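Local coordinates for cysteine S-methyltransferase NleE (Escherichia coli O157:H7, PDB 4R29), which probably methylates a zinc-finger cysteine of host TAB2 and TAB3 with S-adenosylmethionine as methyl donor, thereby inhibiting NF-kappa-B activation, at residues Arg160-Lys171 with Glu191-Phe202. The protein carries 1 engineered substitution. Sequence-based numbering, arbitrary orientation.
Sequences RANRFIELYNIK and EMIIAREMGEIF. With SAM (S-adenosylmethionine), chain E.
I201 reaches F164 because its chi1 of 60° sets CG1 between the backbone N and carbonyl carbon, and an extended chi2 carries CD1 onto the opposing helix, 3.6 Å from F164 CB. K171 starts with CG opposite its own N and then bends along its chain to bring NZ to E191. Knobs-into-holes packing runs in both directions: I201 sits among R160, R163, F164 and L167, while L167 enters the hole formed by I194, E197, M198 and I201, its CD1 lying 3.6 Å from E197 CB. The segment axes, 9.6 Å apart at 166°, define an antiparallel helical hairpin, helices 155-181 and 186-201, beside the three-stranded sheet of this Rossmann-like methyltransferase; F164 also touches V148 and Q111 on that sheet. M198 SD makes an oblique Met-aromatic contact with F164, 5.2 Å from the ring centroid, while M198 CB packs on the ribose O4'. The F164 and F202 rings meet obliquely, their centroids 5.7 Å apart, and the methionine part of S-adenosylmethionine, with O and CB, lies over one face of the F202 ring. E191 divides its carboxylate between helix and ligand: K171 NZ forms a salt bridge with OE1 at 2.9 Å, approaching from the anti side and 26° out of plane, whereas OE2 accepts a very short bond from the ribose O2' and is also hydrogen-bonded to Y212 OH. From this second-shell position K171, also hydrogen-bonded to S190, would help orient the carboxylate. At the other end, the extended R160 side chain runs past I201, and NH1 gives I201 O a weak, bent hydrogen bond of 3.0 Å.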
ATOM      1  N   ARG A 160      -0.675  -2.837  13.339  1.00 20.42           N
ATOM      2  CA  ARG A 160      -0.464  -1.581  12.627  1.00 21.65           C
ATOM      3  C   ARG A 160      -1.240  -1.534  11.336  1.00 21.44           C
ATOM      4  O   ARG A 160      -1.775  -0.491  10.985  1.00 21.46           O
ATOM      5  CB  ARG A 160       1.027  -1.288  12.398  1.00 19.83           C
ATOM      6  CG  ARG A 160       1.700  -0.845  13.671  1.00 21.31           C
ATOM      7  CD  ARG A 160       3.091  -0.328  13.466  1.00 26.34           C
ATOM      8  NE  ARG A 160       3.631   0.106  14.746  1.00 25.92           N
ATOM      9  CZ  ARG A 160       4.694   0.885  14.885  1.00 29.31           C
ATOM     10  NH1 ARG A 160       5.345   1.336  13.815  1.00 27.94           N
ATOM     11  NH2 ARG A 160       5.102   1.217  16.102  1.00 31.57           N
ATOM     12  N   ALA A 161      -1.333  -2.663  10.636  1.00 19.53           N
ATOM     13  CA  ALA A 161      -2.054  -2.663   9.378  1.00 19.30           C
ATOM     14  C   ALA A 161      -3.509  -2.343   9.665  1.00 21.34           C
ATOM     15  O   ALA A 161      -4.130  -1.548   8.967  1.00 20.47           O
ATOM     16  CB  ALA A 161      -1.926  -3.988   8.670  1.00 18.52           C
ATOM     17  N   ASN A 162      -4.047  -2.968  10.703  1.00 23.03           N
ATOM     18  CA  ASN A 162      -5.426  -2.713  11.095  1.00 23.86           C
ATOM     19  C   ASN A 162      -5.620  -1.262  11.530  1.00 22.94           C
ATOM     20  O   ASN A 162      -6.574  -0.603  11.122  1.00 24.63           O
ATOM     21  CB  ASN A 162      -5.855  -3.674  12.211  1.00 27.13           C
ATOM     22  CG  ASN A 162      -6.209  -5.053  11.688  1.00 29.07           C
ATOM     23  OD1 ASN A 162      -6.622  -5.211  10.534  1.00 32.29           O
ATOM     24  ND2 ASN A 162      -6.047  -6.059  12.532  1.00 32.22           N
ATOM     25  N   ARG A 163      -4.703  -0.771  12.353  1.00 20.66           N
ATOM     26  CA  ARG A 163      -4.752   0.600  12.820  1.00 20.64           C
ATOM     27  C   ARG A 163      -4.696   1.593  11.648  1.00 21.17           C
ATOM     28  O   ARG A 163      -5.354   2.628  11.660  1.00 23.98           O
ATOM     29  CB  ARG A 163      -3.622   0.856  13.805  1.00 20.08           C
ATOM     30  CG  ARG A 163      -3.613   2.257  14.411  1.00 22.10           C
ATOM     31  CD  ARG A 163      -4.769   2.387  15.369  1.00 26.99           C
ATOM     32  NE  ARG A 163      -4.769   3.653  16.098  1.00 35.57           N
ATOM     33  CZ  ARG A 163      -5.880   4.268  16.500  1.00 37.50           C
ATOM     34  NH1 ARG A 163      -7.074   3.741  16.232  1.00 35.21           N
ATOM     35  NH2 ARG A 163      -5.803   5.410  17.161  1.00 40.89           N
ATOM     36  N   PHE A 164      -3.929   1.270  10.624  1.00 19.37           N
ATOM     37  CA  PHE A 164      -3.913   2.121   9.452  1.00 21.17           C
ATOM     38  C   PHE A 164      -5.290   2.204   8.803  1.00 20.56           C
ATOM     39  O   PHE A 164      -5.739   3.278   8.426  1.00 21.20           O
ATOM     40  CB  PHE A 164      -2.891   1.632   8.429  1.00 19.09           C
ATOM     41  CG  PHE A 164      -3.052   2.262   7.080  1.00 21.16           C
ATOM     42  CD1 PHE A 164      -2.573   3.537   6.839  1.00 20.17           C
ATOM     43  CD2 PHE A 164      -3.716   1.592   6.059  1.00 20.84           C
ATOM     44  CE1 PHE A 164      -2.725   4.137   5.593  1.00 22.62           C
ATOM     45  CE2 PHE A 164      -3.872   2.178   4.807  1.00 23.15           C
ATOM     46  CZ  PHE A 164      -3.378   3.456   4.574  1.00 23.11           C
ATOM     47  N   ILE A 165      -5.949   1.062   8.661  1.00 20.58           N
ATOM     48  CA  ILE A 165      -7.250   1.013   8.011  1.00 21.61           C
ATOM     49  C   ILE A 165      -8.298   1.848   8.771  1.00 23.18           C
ATOM     50  O   ILE A 165      -9.128   2.541   8.161  1.00 19.76           O
ATOM     51  CB  ILE A 165      -7.703  -0.443   7.817  1.00 23.06           C
ATOM     52  CG1 ILE A 165      -6.750  -1.154   6.848  1.00 21.20           C
ATOM     53  CG2 ILE A 165      -9.140  -0.508   7.299  1.00 18.81           C
ATOM     54  CD1 ILE A 165      -7.005  -2.658   6.743  1.00 24.20           C
ATOM     55  N   GLU A 166      -8.237   1.794  10.097  1.00 22.08           N
ATOM     56  CA  GLU A 166      -9.069   2.656  10.939  1.00 24.34           C
ATOM     57  C   GLU A 166      -8.778   4.126  10.703  1.00 24.32           C
ATOM     58  O   GLU A 166      -9.705   4.920  10.537  1.00 20.54           O
ATOM     59  CB  GLU A 166      -8.841   2.363  12.416  1.00 23.75           C
ATOM     60  CG  GLU A 166      -9.293   1.001  12.841  1.00 27.30           C
ATOM     61  CD  GLU A 166      -8.835   0.682  14.249  1.00 36.12           C
ATOM     62  OE1 GLU A 166      -8.831  -0.514  14.616  1.00 43.70           O
ATOM     63  OE2 GLU A 166      -8.469   1.629  14.983  1.00 35.47           O
ATOM     64  N   LEU A 167      -7.496   4.500  10.721  1.00 18.68           N
ATOM     65  CA  LEU A 167      -7.152   5.891  10.500  1.00 19.57           C
ATOM     66  C   LEU A 167      -7.535   6.278   9.078  1.00 20.24           C
ATOM     67  O   LEU A 167      -8.096   7.334   8.846  1.00 22.28           O
ATOM     68  CB  LEU A 167      -5.666   6.153  10.781  1.00 22.37           C
ATOM     69  CG  LEU A 167      -5.209   5.875  12.220  1.00 22.14           C
ATOM     70  CD1 LEU A 167      -3.715   6.064  12.407  1.00 19.76           C
ATOM     71  CD2 LEU A 167      -5.982   6.763  13.195  1.00 25.97           C
ATOM     72  N   TYR A 168      -7.262   5.402   8.126  1.00 20.98           N
ATOM     73  CA  TYR A 168      -7.621   5.675   6.744  1.00 23.15           C
ATOM     74  C   TYR A 168      -9.129   5.894   6.573  1.00 24.57           C
ATOM     75  O   TYR A 168      -9.555   6.744   5.797  1.00 21.91           O
ATOM     76  CB  TYR A 168      -7.181   4.532   5.856  1.00 20.56           C
ATOM     77  CG  TYR A 168      -7.532   4.733   4.406  1.00 24.46           C
ATOM     78  CD1 TYR A 168      -6.735   5.528   3.591  1.00 25.35           C
ATOM     79  CD2 TYR A 168      -8.652   4.130   3.850  1.00 23.98           C
ATOM     80  CE1 TYR A 168      -7.035   5.713   2.262  1.00 25.94           C
ATOM     81  CE2 TYR A 168      -8.969   4.312   2.517  1.00 24.37           C
ATOM     82  CZ  TYR A 168      -8.152   5.106   1.729  1.00 28.94           C
ATOM     83  OH  TYR A 168      -8.440   5.305   0.402  1.00 34.43           O
ATOM     84  N   ASN A 169      -9.923   5.104   7.283  1.00 20.49           N
ATOM     85  CA  ASN A 169     -11.368   5.228   7.220  1.00 26.00           C
ATOM     86  C   ASN A 169     -11.850   6.527   7.855  1.00 25.22           C
ATOM     87  O   ASN A 169     -12.802   7.138   7.395  1.00 21.30           O
ATOM     88  CB  ASN A 169     -12.039   4.033   7.902  1.00 19.96           C
ATOM     89  CG  ASN A 169     -12.029   2.787   7.036  1.00 24.36           C
ATOM     90  OD1 ASN A 169     -11.972   2.872   5.811  1.00 26.80           O
ATOM     91  ND2 ASN A 169     -12.079   1.622   7.670  1.00 24.41           N
ATOM     92  N   ILE A 170     -11.194   6.932   8.933  1.00 21.88           N
ATOM     93  CA  ILE A 170     -11.537   8.184   9.557  1.00 23.72           C
ATOM     94  C   ILE A 170     -11.247   9.322   8.588  1.00 25.79           C
ATOM     95  O   ILE A 170     -12.092  10.190   8.379  1.00 22.74           O
ATOM     96  CB  ILE A 170     -10.746   8.402  10.827  1.00 24.02           C
ATOM     97  CG1 ILE A 170     -11.245   7.464  11.925  1.00 24.20           C
ATOM     98  CG2 ILE A 170     -10.840   9.862  11.258  1.00 25.00           C
ATOM     99  CD1 ILE A 170     -10.425   7.575  13.204  1.00 27.24           C
ATOM    100  N   LYS A 171     -10.058   9.307   7.987  1.00 21.66           N
ATOM    101  CA  LYS A 171      -9.704  10.339   7.017  1.00 23.02           C
ATOM    102  C   LYS A 171     -10.745  10.408   5.904  1.00 25.10           C
ATOM    103  O   LYS A 171     -11.299  11.463   5.633  1.00 25.01           O
ATOM    104  CB  LYS A 171      -8.327  10.094   6.399  1.00 24.30           C
ATOM    105  CG  LYS A 171      -7.828  11.262   5.533  1.00 23.52           C
ATOM    106  CD  LYS A 171      -7.156  10.773   4.264  1.00 28.18           C
ATOM    107  CE  LYS A 171      -5.978  11.672   3.829  1.00 26.07           C
ATOM    108  NZ  LYS A 171      -6.235  13.153   3.954  1.00 22.64           N
ATOM    109  N   GLU A 191      -5.935  15.662   7.489  1.00 21.81           N
ATOM    110  CA  GLU A 191      -4.551  15.382   7.885  1.00 23.56           C
ATOM    111  C   GLU A 191      -4.261  15.824   9.315  1.00 24.87           C
ATOM    112  O   GLU A 191      -3.514  15.157  10.030  1.00 20.79           O
ATOM    113  CB  GLU A 191      -3.551  16.071   6.945  1.00 19.86           C
ATOM    114  CG  GLU A 191      -3.379  15.392   5.586  1.00 21.45           C
ATOM    115  CD  GLU A 191      -2.953  13.931   5.704  1.00 20.80           C
ATOM    116  OE1 GLU A 191      -3.815  13.050   5.596  1.00 20.52           O
ATOM    117  OE2 GLU A 191      -1.754  13.658   5.882  1.00 21.43           O
ATOM    118  N   MET A 192      -4.803  16.971   9.731  1.00 21.47           N
ATOM    119  CA  MET A 192      -4.502  17.444  11.072  1.00 22.85           C
ATOM    120  C   MET A 192      -5.053  16.421  12.065  1.00 23.65           C
ATOM    121  O   MET A 192      -4.498  16.217  13.137  1.00 22.14           O
ATOM    122  CB  MET A 192      -5.090  18.840  11.323  1.00 23.56           C
ATOM    123  CG  MET A 192      -4.811  19.401  12.721  1.00 25.19           C
ATOM    124  SD  MET A 192      -3.040  19.681  13.098  1.00 30.00           S
ATOM    125  CE  MET A 192      -2.708  21.304  12.378  1.00 22.70           C
ATOM    126  N   ILE A 193      -6.131  15.748  11.677  1.00 20.71           N
ATOM    127  CA  ILE A 193      -6.778  14.795  12.574  1.00 26.83           C
ATOM    128  C   ILE A 193      -6.000  13.466  12.729  1.00 26.12           C
ATOM    129  O   ILE A 193      -5.903  12.912  13.835  1.00 22.64           O
ATOM    130  CB  ILE A 193      -8.221  14.460  12.103  1.00 23.52           C
ATOM    131  CG1 ILE A 193      -9.054  15.733  11.890  1.00 25.14           C
ATOM    132  CG2 ILE A 193      -8.876  13.507  13.065  1.00 20.61           C
ATOM    133  CD1 ILE A 193      -9.587  16.351  13.137  1.00 25.97           C
ATOM    134  N   ILE A 194      -5.444  12.947  11.637  1.00 21.23           N
ATOM    135  CA  ILE A 194      -4.855  11.603  11.712  1.00 20.24           C
ATOM    136  C   ILE A 194      -3.369  11.489  11.358  1.00 21.20           C
ATOM    137  O   ILE A 194      -2.794  10.405  11.470  1.00 20.89           O
ATOM    138  CB  ILE A 194      -5.649  10.602  10.858  1.00 20.16           C
ATOM    139  CG1 ILE A 194      -5.893  11.168   9.457  1.00 22.12           C
ATOM    140  CG2 ILE A 194      -6.969  10.247  11.534  1.00 21.01           C
ATOM    141  CD1 ILE A 194      -4.770  10.929   8.498  1.00 21.11           C
ATOM    142  N   ALA A 195      -2.742  12.589  10.949  1.00 19.97           N
ATOM    143  CA  ALA A 195      -1.411  12.504  10.350  1.00 19.13           C
ATOM    144  C   ALA A 195      -0.346  12.043  11.350  1.00 19.52           C
ATOM    145  O   ALA A 195       0.485  11.217  11.017  1.00 20.90           O
ATOM    146  CB  ALA A 195      -1.004  13.830   9.682  1.00 17.19           C
ATOM    147  N   ARG A 196      -0.375  12.573  12.569  1.00 18.62           N
ATOM    148  CA  ARG A 196       0.599  12.185  13.591  1.00 20.94           C
ATOM    149  C   ARG A 196       0.454  10.711  13.934  1.00 21.34           C
ATOM    150  O   ARG A 196       1.442   9.980  14.051  1.00 19.10           O
ATOM    151  CB  ARG A 196       0.462  13.032  14.863  1.00 22.02           C
ATOM    152  CG  ARG A 196       1.381  12.562  15.996  1.00 23.65           C
ATOM    153  CD  ARG A 196       1.450  13.549  17.170  1.00 25.07           C
ATOM    154  NE  ARG A 196       1.929  14.870  16.779  1.00 25.87           N
ATOM    155  CZ  ARG A 196       3.208  15.237  16.712  1.00 29.65           C
ATOM    156  NH1 ARG A 196       4.181  14.374  16.988  1.00 28.48           N
ATOM    157  NH2 ARG A 196       3.522  16.474  16.350  1.00 26.65           N
ATOM    158  N   GLU A 197      -0.789  10.275  14.080  1.00 18.77           N
ATOM    159  CA  GLU A 197      -1.065   8.869  14.321  1.00 21.17           C
ATOM    160  C   GLU A 197      -0.551   7.967  13.174  1.00 19.48           C
ATOM    161  O   GLU A 197       0.036   6.917  13.425  1.00 21.75           O
ATOM    162  CB  GLU A 197      -2.560   8.666  14.599  1.00 23.01           C
ATOM    163  CG  GLU A 197      -3.049   9.383  15.856  1.00 23.07           C
ATOM    164  CD  GLU A 197      -3.347  10.888  15.662  1.00 28.57           C
ATOM    165  OE1 GLU A 197      -3.111  11.468  14.573  1.00 23.13           O
ATOM    166  OE2 GLU A 197      -3.849  11.498  16.630  1.00 35.25           O
ATOM    167  N   MET A 198      -0.743   8.382  11.925  1.00 19.25           N
ATOM    168  CA  MET A 198      -0.148   7.662  10.793  1.00 20.69           C
ATOM    169  C   MET A 198       1.372   7.635  10.847  1.00 19.96           C
ATOM    170  O   MET A 198       1.978   6.598  10.620  1.00 20.08           O
ATOM    171  CB  MET A 198      -0.525   8.305   9.470  1.00 18.88           C
ATOM    172  CG  MET A 198      -1.978   8.564   9.294  1.00 23.92           C
ATOM    173  SD  MET A 198      -2.590   7.577   7.944  1.00 36.80           S
ATOM    174  CE  MET A 198      -2.289   5.997   8.739  1.00 23.88           C
ATOM    175  N   GLY A 199       1.987   8.791  11.088  1.00 18.36           N
ATOM    176  CA  GLY A 199       3.432   8.872  11.139  1.00 19.86           C
ATOM    177  C   GLY A 199       3.995   7.836  12.101  1.00 19.27           C
ATOM    178  O   GLY A 199       4.955   7.113  11.795  1.00 18.45           O
ATOM    179  N   GLU A 200       3.362   7.746  13.263  1.00 19.07           N
ATOM    180  CA  GLU A 200       3.757   6.802  14.296  1.00 20.26           C
ATOM    181  C   GLU A 200       3.673   5.353  13.825  1.00 20.09           C
ATOM    182  O   GLU A 200       4.625   4.594  13.976  1.00 20.54           O
ATOM    183  CB  GLU A 200       2.939   7.050  15.565  1.00 18.35           C
ATOM    184  CG  GLU A 200       3.246   8.427  16.159  1.00 19.85           C
ATOM    185  CD  GLU A 200       2.350   8.816  17.327  1.00 27.29           C
ATOM    186  OE1 GLU A 200       1.358   8.124  17.600  1.00 27.79           O
ATOM    187  OE2 GLU A 200       2.644   9.837  17.974  1.00 30.76           O
ATOM    188  N   ILE A 201       2.548   4.967  13.232  1.00 19.06           N
ATOM    189  CA  ILE A 201       2.409   3.573  12.821  1.00 20.46           C
ATOM    190  C   ILE A 201       3.301   3.250  11.616  1.00 20.76           C
ATOM    191  O   ILE A 201       3.679   2.108  11.424  1.00 16.58           O
ATOM    192  CB  ILE A 201       0.927   3.132  12.614  1.00 22.16           C
ATOM    193  CG1 ILE A 201       0.235   3.962  11.530  1.00 22.47           C
ATOM    194  CG2 ILE A 201       0.144   3.210  13.944  1.00 17.76           C
ATOM    195  CD1 ILE A 201      -1.144   3.392  11.107  1.00 20.73           C
ATOM    196  N   PHE A 202       3.669   4.267  10.836  1.00 16.77           N
ATOM    197  CA  PHE A 202       4.617   4.057   9.753  1.00 17.45           C
ATOM    198  C   PHE A 202       6.068   4.103  10.232  1.00 17.61           C
ATOM    199  O   PHE A 202       6.976   3.989   9.423  1.00 16.99           O
ATOM    200  CB  PHE A 202       4.416   5.080   8.623  1.00 17.66           C
ATOM    201  CG  PHE A 202       3.182   4.838   7.779  1.00 19.28           C
ATOM    202  CD1 PHE A 202       2.948   3.601   7.195  1.00 16.34           C
ATOM    203  CD2 PHE A 202       2.262   5.862   7.566  1.00 19.81           C
ATOM    204  CE1 PHE A 202       1.824   3.391   6.408  1.00 17.03           C
ATOM    205  CE2 PHE A 202       1.136   5.655   6.782  1.00 20.52           C
ATOM    206  CZ  PHE A 202       0.918   4.415   6.208  1.00 18.09           C
TER
HETATM  207  N   SAM E 301       4.309   4.835   1.495  1.00 21.51           N
HETATM  208  CA  SAM E 301       4.320   5.366   2.858  1.00 25.67           C
HETATM  209  C   SAM E 301       4.822   4.333   3.861  1.00 22.86           C
HETATM  210  O   SAM E 301       5.262   4.709   4.952  1.00 21.16           O
HETATM  211  OXT SAM E 301       4.767   3.118   3.601  1.00 19.90           O
HETATM  212  CB  SAM E 301       2.939   5.829   3.313  1.00 21.32           C
HETATM  213  CG  SAM E 301       2.453   7.111   2.655  1.00 30.12           C
HETATM  214  SD  SAM E 301       1.096   7.928   3.555  1.00 36.13           S
HETATM  215  CE  SAM E 301       0.939   9.343   2.435  1.00 31.69           C
HETATM  216  C5' SAM E 301       2.049   8.745   4.858  1.00 30.19           C
HETATM  217  C4' SAM E 301       1.118   9.481   5.818  1.00 27.71           C
HETATM  218  O4' SAM E 301       1.757   9.676   7.066  1.00 27.15           O
HETATM  219  C3' SAM E 301       0.721  10.858   5.294  1.00 27.50           C
HETATM  220  O3' SAM E 301      -0.498  10.811   4.576  1.00 23.85           O
HETATM  221  C2' SAM E 301       0.606  11.692   6.551  1.00 25.28           C
HETATM  222  O2' SAM E 301      -0.736  11.638   6.943  1.00 19.46           O
HETATM  223  C1' SAM E 301       1.430  10.949   7.600  1.00 25.53           C
HETATM  224  N9  SAM E 301       2.728  11.584   7.902  1.00 21.30           N
HETATM  225  C8  SAM E 301       3.181  11.929   9.147  1.00 23.33           C
HETATM  226  N7  SAM E 301       4.418  12.446   9.043  1.00 21.97           N
HETATM  227  C5  SAM E 301       4.770  12.428   7.738  1.00 24.00           C
HETATM  228  C6  SAM E 301       5.923  12.835   7.084  1.00 20.38           C
HETATM  229  N6  SAM E 301       6.933  13.357   7.773  1.00 24.53           N
HETATM  230  N1  SAM E 301       6.006  12.696   5.719  1.00 26.32           N
HETATM  231  C2  SAM E 301       4.952  12.144   5.011  1.00 27.36           C
HETATM  232  N3  SAM E 301       3.807  11.736   5.666  1.00 26.29           N
HETATM  233  C4  SAM E 301       3.718  11.875   7.012  1.00 22.72           C